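Local coordinates for putative oxidoreductase YfjR (Streptomyces aurantiacus, PDB 4OQZ), which acts as an S-selective imine reductase, reducing imines probably with NADPH bound to a Rossmann-fold domain, at residues Val187-Ala192 against Ala249-Asp254; Leu181-Ala186 against Asp199-Val204. One frame throughout, in Å; residues are numbered along the deposited sequence.

Interaction 1: Val187-Ala192 against Ala249-Asp254; sequences VALADA and ADSGVD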
# COMPACT_ATOMS: atom_id res chain seq x y z
N VAL A 187 0.02 -8.20 10.07
CA VAL A 187 0.82 -9.14 10.90
C VAL A 187 0.28 -9.21 12.30
O VAL A 187 0.01 -10.32 12.78
CB VAL A 187 2.36 -8.92 10.79
CG1 VAL A 187 3.15 -9.82 11.75
CG2 VAL A 187 2.83 -9.19 9.36
N ALA A 188 0.03 -8.03 12.92
CA ALA A 188 -0.49 -7.95 14.29
C ALA A 188 -1.88 -8.58 14.43
O ALA A 188 -2.09 -9.31 15.39
CB ALA A 188 -0.49 -6.51 14.80
N LEU A 189 -2.79 -8.36 13.45
CA LEU A 189 -4.13 -8.95 13.53
C LEU A 189 -4.14 -10.47 13.34
O LEU A 189 -4.80 -11.18 14.09
CB LEU A 189 -5.13 -8.26 12.56
CG LEU A 189 -6.57 -8.78 12.55
CD1 LEU A 189 -7.33 -8.42 13.83
CD2 LEU A 189 -7.31 -8.26 11.35
N ALA A 190 -3.43 -10.94 12.30
CA ALA A 190 -3.29 -12.35 11.95
C ALA A 190 -2.61 -13.13 13.09
O ALA A 190 -2.85 -14.33 13.22
CB ALA A 190 -2.48 -12.47 10.68
N ASP A 191 -1.79 -12.45 13.91
CA ASP A 191 -1.11 -13.06 15.07
C ASP A 191 -2.14 -13.50 16.11
O ASP A 191 -2.11 -14.66 16.51
CB ASP A 191 -0.09 -12.10 15.70
CG ASP A 191 0.65 -12.72 16.86
OD1 ASP A 191 0.23 -12.51 18.02
OD2 ASP A 191 1.64 -13.44 16.60
N ALA A 192 -3.06 -12.60 16.51
CA ALA A 192 -4.13 -12.88 17.47
C ALA A 192 -5.07 -14.00 16.99
O ALA A 192 -6.01 -14.38 17.72
CB ALA A 192 -4.91 -11.61 17.77
N ALA A 249 -10.18 -4.42 17.14
CA ALA A 249 -10.62 -4.11 18.51
C ALA A 249 -11.10 -5.38 19.23
O ALA A 249 -10.87 -5.52 20.43
CB ALA A 249 -11.72 -3.06 18.49
N ASP A 250 -11.75 -6.31 18.49
CA ASP A 250 -12.25 -7.58 19.03
C ASP A 250 -11.11 -8.51 19.46
O ASP A 250 -11.26 -9.24 20.43
CB ASP A 250 -13.16 -8.31 18.02
CG ASP A 250 -14.54 -7.72 17.80
OD1 ASP A 250 -14.99 -6.91 18.65
OD2 ASP A 250 -15.18 -8.08 16.79
N SER A 251 -9.99 -8.49 18.71
CA SER A 251 -8.81 -9.31 18.91
C SER A 251 -7.82 -8.72 19.92
O SER A 251 -6.80 -9.34 20.21
CB SER A 251 -8.10 -9.52 17.57
OG SER A 251 -9.02 -9.92 16.57
N GLY A 252 -8.12 -7.53 20.44
CA GLY A 252 -7.26 -6.82 21.38
C GLY A 252 -6.12 -6.07 20.70
O GLY A 252 -5.32 -5.43 21.37
N VAL A 253 -6.06 -6.16 19.35
CA VAL A 253 -5.05 -5.51 18.51
C VAL A 253 -5.31 -3.99 18.48
O VAL A 253 -6.47 -3.57 18.53
CB VAL A 253 -5.04 -6.14 17.07
CG1 VAL A 253 -4.00 -5.49 16.17
CG2 VAL A 253 -4.80 -7.65 17.13
N ASP A 254 -4.24 -3.19 18.38
CA ASP A 254 -4.27 -1.73 18.29
C ASP A 254 -5.03 -1.24 17.03
O ASP A 254 -4.75 -1.71 15.92
CB ASP A 254 -2.82 -1.20 18.31
CG ASP A 254 -2.67 0.30 18.45
OD1 ASP A 254 -2.93 0.83 19.57
OD2 ASP A 254 -2.21 0.94 17.47

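Interaction 2: Leu181-Ala186 against Asp199-Val204; sequences LSYWQA and DIAPYV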
# COMPACT_ATOMS: atom_id res chain seq x y z
N LEU A 181 3.40 -0.10 6.93
CA LEU A 181 2.66 0.01 8.18
C LEU A 181 1.36 -0.80 8.15
O LEU A 181 1.01 -1.39 9.18
CB LEU A 181 2.40 1.47 8.54
CG LEU A 181 1.76 1.73 9.94
CD1 LEU A 181 2.60 1.10 11.07
CD2 LEU A 181 1.59 3.19 10.20
N SER A 182 0.67 -0.87 6.96
CA SER A 182 -0.55 -1.66 6.80
C SER A 182 -0.19 -3.13 6.91
O SER A 182 -0.97 -3.92 7.46
CB SER A 182 -1.30 -1.32 5.52
OG SER A 182 -0.71 -1.95 4.39
N TYR A 183 1.00 -3.49 6.42
CA TYR A 183 1.52 -4.85 6.60
C TYR A 183 1.81 -5.11 8.08
O TYR A 183 1.43 -6.17 8.58
CB TYR A 183 2.74 -5.16 5.69
CG TYR A 183 3.23 -6.59 5.82
CD1 TYR A 183 2.35 -7.66 5.72
CD2 TYR A 183 4.57 -6.87 6.08
CE1 TYR A 183 2.78 -8.98 5.83
CE2 TYR A 183 5.02 -8.19 6.24
CZ TYR A 183 4.11 -9.24 6.13
OH TYR A 183 4.51 -10.54 6.27
N TRP A 184 2.36 -4.13 8.83
CA TRP A 184 2.63 -4.35 10.27
C TRP A 184 1.29 -4.53 10.97
O TRP A 184 1.18 -5.39 11.83
CB TRP A 184 3.41 -3.21 10.94
CG TRP A 184 4.79 -2.86 10.43
CD1 TRP A 184 5.47 -1.72 10.70
CD2 TRP A 184 5.68 -3.68 9.64
NE1 TRP A 184 6.70 -1.73 10.08
CE2 TRP A 184 6.86 -2.93 9.44
CE3 TRP A 184 5.58 -4.94 9.03
CZ2 TRP A 184 7.93 -3.41 8.67
CZ3 TRP A 184 6.65 -5.42 8.30
CH2 TRP A 184 7.81 -4.65 8.12
N GLN A 185 0.25 -3.79 10.53
CA GLN A 185 -1.11 -3.94 11.06
C GLN A 185 -1.73 -5.34 10.76
O GLN A 185 -2.42 -5.89 11.62
CB GLN A 185 -2.01 -2.82 10.54
CG GLN A 185 -3.39 -2.83 11.17
CD GLN A 185 -3.41 -2.27 12.57
OE1 GLN A 185 -2.72 -1.29 12.89
NE2 GLN A 185 -4.20 -2.89 13.43
N ALA A 186 -1.49 -5.88 9.56
CA ALA A 186 -1.97 -7.18 9.09
C ALA A 186 -1.31 -8.29 9.90
O ALA A 186 -2.00 -9.21 10.37
CB ALA A 186 -1.63 -7.36 7.61
N ASP A 199 2.68 -16.55 6.44
CA ASP A 199 1.40 -17.17 6.13
C ASP A 199 0.59 -16.17 5.29
O ASP A 199 -0.00 -16.55 4.29
CB ASP A 199 0.62 -17.47 7.43
CG ASP A 199 1.03 -18.70 8.23
OD1 ASP A 199 2.21 -19.09 8.16
OD2 ASP A 199 0.19 -19.23 8.99
N ILE A 200 0.58 -14.90 5.71
CA ILE A 200 -0.14 -13.81 5.06
C ILE A 200 0.71 -13.12 3.99
O ILE A 200 0.15 -12.46 3.12
CB ILE A 200 -0.79 -12.84 6.10
CG1 ILE A 200 0.26 -11.99 6.86
CG2 ILE A 200 -1.76 -13.59 7.04
CD1 ILE A 200 -0.37 -10.93 7.78
N ALA A 201 2.05 -13.30 4.02
CA ALA A 201 2.92 -12.69 3.01
C ALA A 201 2.43 -12.88 1.54
O ALA A 201 2.45 -11.89 0.79
CB ALA A 201 4.36 -13.18 3.14
N PRO A 202 2.06 -14.11 1.08
CA PRO A 202 1.63 -14.25 -0.32
C PRO A 202 0.39 -13.42 -0.65
O PRO A 202 0.34 -12.80 -1.70
CB PRO A 202 1.36 -15.76 -0.47
CG PRO A 202 2.02 -16.40 0.72
CD PRO A 202 1.97 -15.40 1.80
N TYR A 203 -0.58 -13.37 0.28
CA TYR A 203 -1.81 -12.62 0.13
C TYR A 203 -1.60 -11.12 0.04
O TYR A 203 -2.21 -10.46 -0.80
CB TYR A 203 -2.77 -12.99 1.28
CG TYR A 203 -3.22 -14.44 1.22
CD1 TYR A 203 -4.14 -14.86 0.25
CD2 TYR A 203 -2.72 -15.39 2.10
CE1 TYR A 203 -4.53 -16.19 0.16
CE2 TYR A 203 -3.15 -16.72 2.05
CZ TYR A 203 -4.05 -17.12 1.08
OH TYR A 203 -4.48 -18.43 1.01
N VAL A 204 -0.71 -10.59 0.89
CA VAL A 204 -0.39 -9.17 0.97
C VAL A 204 0.36 -8.73 -0.27
O VAL A 204 0.02 -7.69 -0.84
CB VAL A 204 0.33 -8.82 2.30
CG1 VAL A 204 0.75 -7.35 2.33
CG2 VAL A 204 -0.56 -9.15 3.49

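Interaction 1: Val187-Ala192 against Ala249-Asp254
With its CG1 anti to the backbone N (chi1 180°) and CG2 anti to its own carbonyl carbon, V253 presents both methyls to the end of helix 163-191 and the residue after it. CG1 packs on CB of A188 at 3.9 Å, while CG2 comes to 3.6 Å from the carbonyl O of A188 and also lies against CA of L189 and CB of A192. L189, its CG likewise anti to the backbone N, extends CD1 to 3.6 Å from OG of S251, a van der Waals approach of a methyl; the hydroxyl's hydrogen bond goes to T247 O. Further along, CB of A192 rests on CB of S251 at 3.8 Å. The chain can turn back here because G252, at phi 81°, closes helix 234-250 in a Schellman motif and delivers V253 to the neighbouring helix. Replacing V253 by an alanine would probably open a gap beside A188 and A192, with both valine methyls gone. M285 of the second subunit packs on A188 and V253, making the patch part of the dimer interface. Methyls thus pack on one another and against a carbonyl and a hydroxyl oxygen, so cohesion between the segments depends on fit rather than on directional bonds.

Interaction 2: Leu181-Ala186 against Asp199-Val204
Y183 reaches across from helix 163-191 to helix 197-209, two helices of the helical C-terminal domain that run roughly antiparallel. Its ring is the bump; it settles among V204, I200 and A201, which meet it in turn from the root of the ring to the hydroxyl. CG1 of V204 approaches CD1 of Y183 obliquely at 3.8 Å, while CG2 is about equally far from CD1 and CE1. Farther out, I200 brings CG1 to the ring edge, near its plane, 4.1 Å from CE1. Beyond it, CB of A201 sits 4.1 Å from OH of Y183. The tyrosine can span these three because its CG is anti to the backbone N (chi1 -177°), which carries the ring over toward the other helix. The second bump comes from the other helix: CD1 of I200 projects into the shallow hollow left by A186, 3.8 Å from its CB and 3.5 Å from its carbonyl O. The axes of the short segments are 11.1 Å apart and their directions at 139°, a spacing bridged by Y183 and I200. The phenol's polar end is satisfied by A197 O, at the start of helix 197-209, and A219 of the second subunit packs on Y183. Chemically, a buried apolar interlock is joined to one anchored hydroxyl: the hydrogen bond restrains the far end of the ring, and the aliphatic groups shape its flank.

How the interactions relate
Interactions 1 and 2 lie side by side, their centres about 12 Å apart, near the C-terminal end of helix 163-191. Along the chain the segments alternate: 181-186, then 187-192, then 199-204, then 249-254, all within the C-terminal domain. The long helix follows the Rossmann-type domain and carries both contacts at its far end, receiving helix 197-209 through interaction 2 and the residues that follow helix 234-250 through interaction 1. The two contacts also touch directly: Q185 NE2 probably donates to D254 O at 2.8 Å, and I200 packs on V187 and A190. Both reach the second subunit, so this packing within one chain is continuous with the dimer interface.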